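Local coordinates for FBP protein (PDB 5OEZ), which probably hydrolyses fructose 1,6-bisphosphate to fructose 6-phosphate and phosphate, a magnesium-dependent step of carbohydrate synthesis, as a homotetramer that binds AMP, at residues Gln101-Leu114 with Ile147-Leu160. Residues are numbered along the deposited sequence; the frame is centred on the assembly and turned at random.
Sequences QMIIAESGRRGDYL and INSVEDANAVIRML
M102 and I104, two residues apart at the short edge strand 103-104, both turn their side chains toward helix 150-158. The unbranched thioether of M102 reaches far enough to slip along the helix surface: its chain bends at the last torsion (chi3 -75°), which lays CE 3.8 Å from A153 CB, while SD lies beside I157 CG1. A153 has only a methyl to offer, which lets the chain at M102 pass close to the helix. I104 meets the first turn with its longer branch, CD1 resting 3.7 Å from V150 CG2 and CG1 lying beside S149 O; I147 CG2 packs against CG1. Deeper in, L114 CD2 sits 4.0 Å from both V156 CG1 and I157 CD1. The helix covers the edge of the mixed sheet of the N-terminal domain at strand 103-104, reaching past strand 91-96 to 113-121, with F116 continuing the apolar layer beneath M102 and I157. Beside M102, one water accepts from M102 N and donates to N154 OD1. R110 grips A105 O side-on through NE and NH2 (2.8 Å from NH2), which fixes its guanidinium between S107 CA on one face and I147 O on the other. The helix start is set by S149, whose OG accepts from D152 N at 3.2 Å as N-cap, while D152 OD2 accepts a hydrogen bond from N148 N. Next to L114, Y113 belongs to the AMP site, and R110 O accepts a hydrogen bond from H23 of a second subunit.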
ATOM      1  N   GLN C 101      28.899  23.181  -2.110  1.00 76.92           N
ATOM      2  CA  GLN C 101      28.853  23.817  -3.426  1.00 78.52           C
ATOM      3  C   GLN C 101      27.597  23.446  -4.183  1.00 75.75           C
ATOM      4  O   GLN C 101      26.978  22.429  -3.914  1.00 65.34           O
ATOM      5  CB  GLN C 101      30.070  23.421  -4.255  1.00 78.87           C
ATOM      6  CG  GLN C 101      31.339  24.153  -3.857  1.00 93.98           C
ATOM      7  CD  GLN C 101      32.526  23.754  -4.708  1.00103.75           C
ATOM      8  OE1 GLN C 101      32.378  23.045  -5.711  1.00109.79           O
ATOM      9  NE2 GLN C 101      33.712  24.214  -4.323  1.00 93.05           N
ATOM     10  N   MET C 102      27.262  24.278  -5.159  1.00 71.51           N
ATOM     11  CA  MET C 102      26.234  23.966  -6.136  1.00 59.98           C
ATOM     12  C   MET C 102      26.744  22.961  -7.169  1.00 55.25           C
ATOM     13  O   MET C 102      27.954  22.833  -7.407  1.00 55.63           O
ATOM     14  CB  MET C 102      25.768  25.241  -6.826  1.00 64.41           C
ATOM     15  CG  MET C 102      24.936  26.141  -5.932  1.00 69.91           C
ATOM     16  SD  MET C 102      24.565  27.761  -6.654  1.00 81.78           S
ATOM     17  CE  MET C 102      26.168  28.531  -6.469  1.00 78.21           C
ATOM     18  N   ILE C 103      25.803  22.246  -7.776  1.00 55.99           N
ATOM     19  CA  ILE C 103      26.090  21.288  -8.852  1.00 58.06           C
ATOM     20  C   ILE C 103      25.530  21.838 -10.148  1.00 53.88           C
ATOM     21  O   ILE C 103      24.393  22.278 -10.186  1.00 62.52           O
ATOM     22  CB  ILE C 103      25.457  19.920  -8.554  1.00 60.32           C
ATOM     23  CG1 ILE C 103      26.151  19.275  -7.349  1.00 65.49           C
ATOM     24  CG2 ILE C 103      25.558  18.988  -9.756  1.00 63.48           C
ATOM     25  CD1 ILE C 103      25.299  18.238  -6.661  1.00 66.06           C
ATOM     26  N   ILE C 104      26.335  21.813 -11.198  1.00 56.94           N
ATOM     27  CA  ILE C 104      25.934  22.275 -12.520  1.00 60.70           C
ATOM     28  C   ILE C 104      25.548  21.028 -13.307  1.00 62.37           C
ATOM     29  O   ILE C 104      26.309  20.057 -13.344  1.00 63.85           O
ATOM     30  CB  ILE C 104      27.078  23.050 -13.225  1.00 64.88           C
ATOM     31  CG1 ILE C 104      27.253  24.457 -12.623  1.00 72.69           C
ATOM     32  CG2 ILE C 104      26.769  23.265 -14.698  1.00 67.63           C
ATOM     33  CD1 ILE C 104      27.479  24.539 -11.132  1.00 70.74           C
ATOM     34  N   ALA C 105      24.365  21.045 -13.913  1.00 61.72           N
ATOM     35  CA  ALA C 105      23.944  19.955 -14.790  1.00 67.68           C
ATOM     36  C   ALA C 105      24.857  19.885 -16.006  1.00 72.24           C
ATOM     37  O   ALA C 105      25.362  20.912 -16.459  1.00 76.91           O
ATOM     38  CB  ALA C 105      22.504  20.155 -15.226  1.00 68.62           C
ATOM     39  N   GLU C 106      25.065  18.680 -16.537  1.00 85.45           N
ATOM     40  CA  GLU C 106      25.891  18.494 -17.756  1.00 95.57           C
ATOM     41  C   GLU C 106      25.179  19.047 -18.976  1.00 89.60           C
ATOM     42  O   GLU C 106      23.947  18.968 -19.059  1.00 91.71           O
ATOM     43  CB  GLU C 106      26.192  17.022 -17.993  1.00 98.01           C
ATOM     44  CG  GLU C 106      27.153  16.442 -17.000  1.00114.22           C
ATOM     45  CD  GLU C 106      26.901  14.986 -16.663  1.00119.81           C
ATOM     46  OE1 GLU C 106      26.039  14.332 -17.303  1.00134.43           O
ATOM     47  OE2 GLU C 106      27.587  14.496 -15.747  1.00111.74           O
ATOM     48  N   SER C 107      25.959  19.598 -19.906  1.00 92.73           N
ATOM     49  CA  SER C 107      25.421  20.372 -21.055  1.00107.12           C
ATOM     50  C   SER C 107      24.297  19.731 -21.883  1.00 98.25           C
ATOM     51  O   SER C 107      23.346  20.426 -22.242  1.00 95.72           O
ATOM     52  CB  SER C 107      26.537  20.874 -21.963  1.00103.87           C
ATOM     53  OG  SER C 107      27.288  19.809 -22.500  1.00125.21           O
ATOM     54  N   GLY C 108      24.397  18.427 -22.152  1.00 90.05           N
ATOM     55  CA  GLY C 108      23.369  17.691 -22.912  1.00 97.16           C
ATOM     56  C   GLY C 108      21.952  17.710 -22.344  1.00 97.59           C
ATOM     57  O   GLY C 108      20.985  17.671 -23.094  1.00 90.02           O
ATOM     58  N   ARG C 109      21.829  17.789 -21.021  1.00 98.09           N
ATOM     59  CA  ARG C 109      20.527  17.771 -20.346  1.00 98.43           C
ATOM     60  C   ARG C 109      20.376  18.971 -19.396  1.00 86.81           C
ATOM     61  O   ARG C 109      19.865  18.833 -18.281  1.00 88.42           O
ATOM     62  CB  ARG C 109      20.342  16.433 -19.603  1.00113.35           C
ATOM     63  CG  ARG C 109      21.482  16.076 -18.661  1.00110.85           C
ATOM     64  CD  ARG C 109      21.205  14.843 -17.816  1.00114.72           C
ATOM     65  NE  ARG C 109      22.179  14.737 -16.727  1.00136.15           N
ATOM     66  CZ  ARG C 109      22.145  13.849 -15.729  1.00128.60           C
ATOM     67  NH1 ARG C 109      21.173  12.942 -15.640  1.00126.71           N
ATOM     68  NH2 ARG C 109      23.101  13.871 -14.803  1.00124.45           N
ATOM     69  N   ARG C 110      20.800  20.148 -19.863  1.00 81.88           N
ATOM     70  CA  ARG C 110      20.799  21.380 -19.055  1.00 78.49           C
ATOM     71  C   ARG C 110      19.567  22.254 -19.345  1.00 71.23           C
ATOM     72  O   ARG C 110      19.412  22.746 -20.451  1.00 79.85           O
ATOM     73  CB  ARG C 110      22.091  22.168 -19.331  1.00 84.45           C
ATOM     74  CG  ARG C 110      22.287  23.420 -18.482  1.00 83.18           C
ATOM     75  CD  ARG C 110      23.637  24.063 -18.750  1.00 89.86           C
ATOM     76  NE  ARG C 110      24.744  23.239 -18.262  1.00 92.04           N
ATOM     77  CZ  ARG C 110      26.035  23.391 -18.587  1.00 83.81           C
ATOM     78  NH1 ARG C 110      26.436  24.352 -19.424  1.00 81.98           N
ATOM     79  NH2 ARG C 110      26.941  22.557 -18.074  1.00 77.52           N
ATOM     80  N   GLY C 111      18.699  22.431 -18.351  1.00 75.27           N
ATOM     81  CA  GLY C 111      17.520  23.315 -18.452  1.00 71.43           C
ATOM     82  C   GLY C 111      17.811  24.722 -17.947  1.00 73.27           C
ATOM     83  O   GLY C 111      18.965  25.142 -17.922  1.00 74.67           O
ATOM     84  N   ASP C 112      16.769  25.440 -17.524  1.00 74.07           N
ATOM     85  CA  ASP C 112      16.884  26.875 -17.180  1.00 69.76           C
ATOM     86  C   ASP C 112      16.412  27.219 -15.760  1.00 60.01           C
ATOM     87  O   ASP C 112      16.289  28.396 -15.412  1.00 60.15           O
ATOM     88  CB  ASP C 112      16.205  27.759 -18.267  1.00 95.41           C
ATOM     89  CG  ASP C 112      14.807  27.282 -18.654  1.00117.31           C
ATOM     90  OD1 ASP C 112      14.216  26.410 -17.970  1.00132.73           O
ATOM     91  OD2 ASP C 112      14.309  27.795 -19.679  1.00116.81           O
ATOM     92  N   TYR C 113      16.195  26.206 -14.920  1.00 54.96           N
ATOM     93  CA  TYR C 113      15.820  26.431 -13.527  1.00 57.92           C
ATOM     94  C   TYR C 113      17.012  26.269 -12.584  1.00 52.51           C
ATOM     95  O   TYR C 113      17.847  25.382 -12.763  1.00 50.82           O
ATOM     96  CB  TYR C 113      14.668  25.503 -13.114  1.00 56.49           C
ATOM     97  CG  TYR C 113      13.366  25.876 -13.777  1.00 58.17           C
ATOM     98  CD1 TYR C 113      12.776  27.112 -13.538  1.00 56.51           C
ATOM     99  CD2 TYR C 113      12.711  24.991 -14.632  1.00 61.58           C
ATOM    100  CE1 TYR C 113      11.574  27.463 -14.127  1.00 58.27           C
ATOM    101  CE2 TYR C 113      11.510  25.339 -15.234  1.00 62.19           C
ATOM    102  CZ  TYR C 113      10.945  26.578 -14.982  1.00 68.54           C
ATOM    103  OH  TYR C 113       9.751  26.944 -15.576  1.00 60.32           O
ATOM    104  N   LEU C 114      17.082  27.151 -11.585  1.00 51.65           N
ATOM    105  CA  LEU C 114      18.001  27.010 -10.453  1.00 52.59           C
ATOM    106  C   LEU C 114      17.136  26.536  -9.301  1.00 49.43           C
ATOM    107  O   LEU C 114      16.147  27.186  -8.988  1.00 48.84           O
ATOM    108  CB  LEU C 114      18.646  28.351 -10.079  1.00 53.45           C
ATOM    109  CG  LEU C 114      19.574  29.034 -11.102  1.00 60.86           C
ATOM    110  CD1 LEU C 114      18.794  29.835 -12.119  1.00 57.90           C
ATOM    111  CD2 LEU C 114      20.565  29.948 -10.389  1.00 70.31           C
ATOM    112  N   ILE C 147      25.438  29.549 -17.511  1.00 96.67           N
ATOM    113  CA  ILE C 147      26.178  28.976 -16.397  1.00 83.79           C
ATOM    114  C   ILE C 147      26.868  27.710 -16.881  1.00 80.14           C
ATOM    115  O   ILE C 147      26.211  26.688 -17.103  1.00 77.11           O
ATOM    116  CB  ILE C 147      25.239  28.683 -15.198  1.00 82.97           C
ATOM    117  CG1 ILE C 147      24.658  29.997 -14.657  1.00 80.13           C
ATOM    118  CG2 ILE C 147      25.979  27.958 -14.079  1.00 74.98           C
ATOM    119  CD1 ILE C 147      23.529  29.822 -13.679  1.00 80.29           C
ATOM    120  N   ASN C 148      28.185  27.804 -17.061  1.00 81.46           N
ATOM    121  CA  ASN C 148      29.024  26.666 -17.437  1.00 90.27           C
ATOM    122  C   ASN C 148      30.009  26.234 -16.337  1.00 81.96           C
ATOM    123  O   ASN C 148      30.839  25.359 -16.565  1.00 86.23           O
ATOM    124  CB  ASN C 148      29.794  26.996 -18.713  1.00101.14           C
ATOM    125  CG  ASN C 148      28.870  27.364 -19.865  1.00111.36           C
ATOM    126  OD1 ASN C 148      27.708  26.936 -19.913  1.00111.17           O
ATOM    127  ND2 ASN C 148      29.376  28.145 -20.805  1.00120.60           N
ATOM    128  N   SER C 149      29.891  26.810 -15.142  1.00 77.05           N
ATOM    129  CA  SER C 149      30.777  26.480 -14.018  1.00 76.07           C
ATOM    130  C   SER C 149      30.174  26.903 -12.690  1.00 70.41           C
ATOM    131  O   SER C 149      29.119  27.546 -12.655  1.00 72.71           O
ATOM    132  CB  SER C 149      32.134  27.161 -14.190  1.00 82.02           C
ATOM    133  OG  SER C 149      32.027  28.557 -13.976  1.00 79.52           O
ATOM    134  N   VAL C 150      30.829  26.518 -11.600  1.00 71.28           N
ATOM    135  CA  VAL C 150      30.383  26.895 -10.245  1.00 77.10           C
ATOM    136  C   VAL C 150      30.656  28.393  -9.991  1.00 73.96           C
ATOM    137  O   VAL C 150      29.879  29.060  -9.294  1.00 65.65           O
ATOM    138  CB  VAL C 150      31.040  26.013  -9.142  1.00 87.74           C
ATOM    139  CG1 VAL C 150      30.584  26.437  -7.747  1.00 91.69           C
ATOM    140  CG2 VAL C 150      30.709  24.538  -9.349  1.00 80.24           C
ATOM    141  N   GLU C 151      31.724  28.916 -10.596  1.00 70.99           N
ATOM    142  CA  GLU C 151      32.038  30.348 -10.518  1.00 74.90           C
ATOM    143  C   GLU C 151      30.904  31.180 -11.123  1.00 73.07           C
ATOM    144  O   GLU C 151      30.451  32.143 -10.498  1.00 73.41           O
ATOM    145  CB  GLU C 151      33.407  30.666 -11.151  1.00 79.10           C
ATOM    146  CG  GLU C 151      34.623  30.161 -10.298  1.00 80.67           C
ATOM    147  CD  GLU C 151      35.010  28.705 -10.584  1.00 87.79           C
ATOM    148  OE1 GLU C 151      34.211  27.950 -11.189  1.00 91.72           O
ATOM    149  OE2 GLU C 151      36.115  28.285 -10.188  1.00 86.70           O
ATOM    150  N   ASP C 152      30.419  30.788 -12.303  1.00 70.21           N
ATOM    151  CA  ASP C 152      29.282  31.465 -12.936  1.00 69.12           C
ATOM    152  C   ASP C 152      28.083  31.435 -12.022  1.00 65.28           C
ATOM    153  O   ASP C 152      27.459  32.463 -11.768  1.00 68.97           O
ATOM    154  CB  ASP C 152      28.898  30.804 -14.281  1.00 77.28           C
ATOM    155  CG  ASP C 152      29.929  31.032 -15.392  1.00 84.56           C
ATOM    156  OD1 ASP C 152      30.832  31.885 -15.236  1.00 94.29           O
ATOM    157  OD2 ASP C 152      29.823  30.349 -16.437  1.00 90.66           O
ATOM    158  N   ALA C 153      27.739  30.237 -11.551  1.00 65.82           N
ATOM    159  CA  ALA C 153      26.580  30.039 -10.669  1.00 60.45           C
ATOM    160  C   ALA C 153      26.653  30.908  -9.413  1.00 63.22           C
ATOM    161  O   ALA C 153      25.635  31.466  -8.987  1.00 61.53           O
ATOM    162  CB  ALA C 153      26.443  28.572 -10.295  1.00 57.59           C
ATOM    163  N   ASN C 154      27.853  31.030  -8.839  1.00 64.98           N
ATOM    164  CA  ASN C 154      28.068  31.888  -7.655  1.00 67.33           C
ATOM    165  C   ASN C 154      27.797  33.364  -7.945  1.00 66.93           C
ATOM    166  O   ASN C 154      27.183  34.050  -7.138  1.00 62.65           O
ATOM    167  CB  ASN C 154      29.490  31.727  -7.102  1.00 74.34           C
ATOM    168  CG  ASN C 154      29.693  30.421  -6.349  1.00 83.68           C
ATOM    169  OD1 ASN C 154      28.743  29.796  -5.876  1.00 72.82           O
ATOM    170  ND2 ASN C 154      30.949  29.983  -6.260  1.00 93.04           N
ATOM    171  N   ALA C 155      28.245  33.845  -9.104  1.00 64.21           N
ATOM    172  CA  ALA C 155      27.937  35.203  -9.535  1.00 63.18           C
ATOM    173  C   ALA C 155      26.447  35.418  -9.770  1.00 62.01           C
ATOM    174  O   ALA C 155      25.910  36.448  -9.372  1.00 70.06           O
ATOM    175  CB  ALA C 155      28.725  35.563 -10.785  1.00 68.98           C
ATOM    176  N   VAL C 156      25.771  34.436 -10.368  1.00 62.21           N
ATOM    177  CA  VAL C 156      24.341  34.562 -10.671  1.00 62.09           C
ATOM    178  C   VAL C 156      23.485  34.716  -9.422  1.00 63.00           C
ATOM    179  O   VAL C 156      22.639  35.612  -9.365  1.00 66.63           O
ATOM    180  CB  VAL C 156      23.827  33.400 -11.552  1.00 62.73           C
ATOM    181  CG1 VAL C 156      22.299  33.360 -11.625  1.00 62.38           C
ATOM    182  CG2 VAL C 156      24.401  33.528 -12.951  1.00 65.19           C
ATOM    183  N   ILE C 157      23.687  33.861  -8.427  1.00 65.76           N
ATOM    184  CA  ILE C 157      22.870  33.922  -7.211  1.00 66.52           C
ATOM    185  C   ILE C 157      23.010  35.235  -6.433  1.00 65.92           C
ATOM    186  O   ILE C 157      22.026  35.706  -5.845  1.00 62.32           O
ATOM    187  CB  ILE C 157      23.146  32.658  -6.354  1.00 72.82           C
ATOM    188  CG1 ILE C 157      22.352  31.488  -6.891  1.00 84.32           C
ATOM    189  CG2 ILE C 157      22.890  32.871  -4.886  1.00 74.03           C
ATOM    190  CD1 ILE C 157      20.867  31.641  -6.732  1.00 93.99           C
ATOM    191  N   ARG C 158      24.195  35.847  -6.469  1.00 69.58           N
ATOM    192  CA  ARG C 158      24.396  37.197  -5.916  1.00 75.96           C
ATOM    193  C   ARG C 158      23.541  38.300  -6.569  1.00 74.05           C
ATOM    194  O   ARG C 158      23.302  39.334  -5.957  1.00 71.33           O
ATOM    195  CB  ARG C 158      25.875  37.602  -5.968  1.00 79.61           C
ATOM    196  CG  ARG C 158      26.709  36.997  -4.818  1.00 81.26           C
ATOM    197  CD  ARG C 158      28.127  36.743  -5.343  1.00 83.74           C
ATOM    198  NE  ARG C 158      29.091  36.007  -4.515  1.00 81.61           N
ATOM    199  CZ  ARG C 158      30.228  35.462  -4.970  1.00 87.27           C
ATOM    200  NH1 ARG C 158      30.610  35.559  -6.247  1.00 83.76           N
ATOM    201  NH2 ARG C 158      31.011  34.796  -4.121  1.00100.85           N
ATOM    202  N   MET C 159      23.111  38.096  -7.812  1.00 80.13           N
ATOM    203  CA  MET C 159      22.212  39.035  -8.497  1.00 89.13           C
ATOM    204  C   MET C 159      20.719  38.833  -8.175  1.00 80.99           C
ATOM    205  O   MET C 159      19.910  39.692  -8.518  1.00 97.07           O
ATOM    206  CB  MET C 159      22.417  38.945 -10.016  1.00101.42           C
ATOM    207  CG  MET C 159      23.816  39.324 -10.488  1.00120.26           C
ATOM    208  SD  MET C 159      23.904  39.630 -12.273  1.00126.81           S
ATOM    209  CE  MET C 159      23.068  38.186 -12.908  1.00 98.58           C
ATOM    210  N   LEU C 160      20.356  37.729  -7.519  1.00 73.32           N
ATOM    211  CA  LEU C 160      18.944  37.376  -7.299  1.00 77.58           C
ATOM    212  C   LEU C 160      18.415  37.754  -5.921  1.00 69.37           C
ATOM    213  O   LEU C 160      19.188  37.982  -4.985  1.00 83.90           O
ATOM    214  CB  LEU C 160      18.747  35.875  -7.531  1.00 84.49           C
ATOM    215  CG  LEU C 160      19.064  35.391  -8.955  1.00 94.64           C
ATOM    216  CD1 LEU C 160      19.022  33.875  -9.012  1.00 87.02           C
ATOM    217  CD2 LEU C 160      18.118  35.999  -9.987  1.00 93.32           C
TER
HETATM  218  O   HOH W   1      28.636  26.866  -5.208  1.00 63.15           O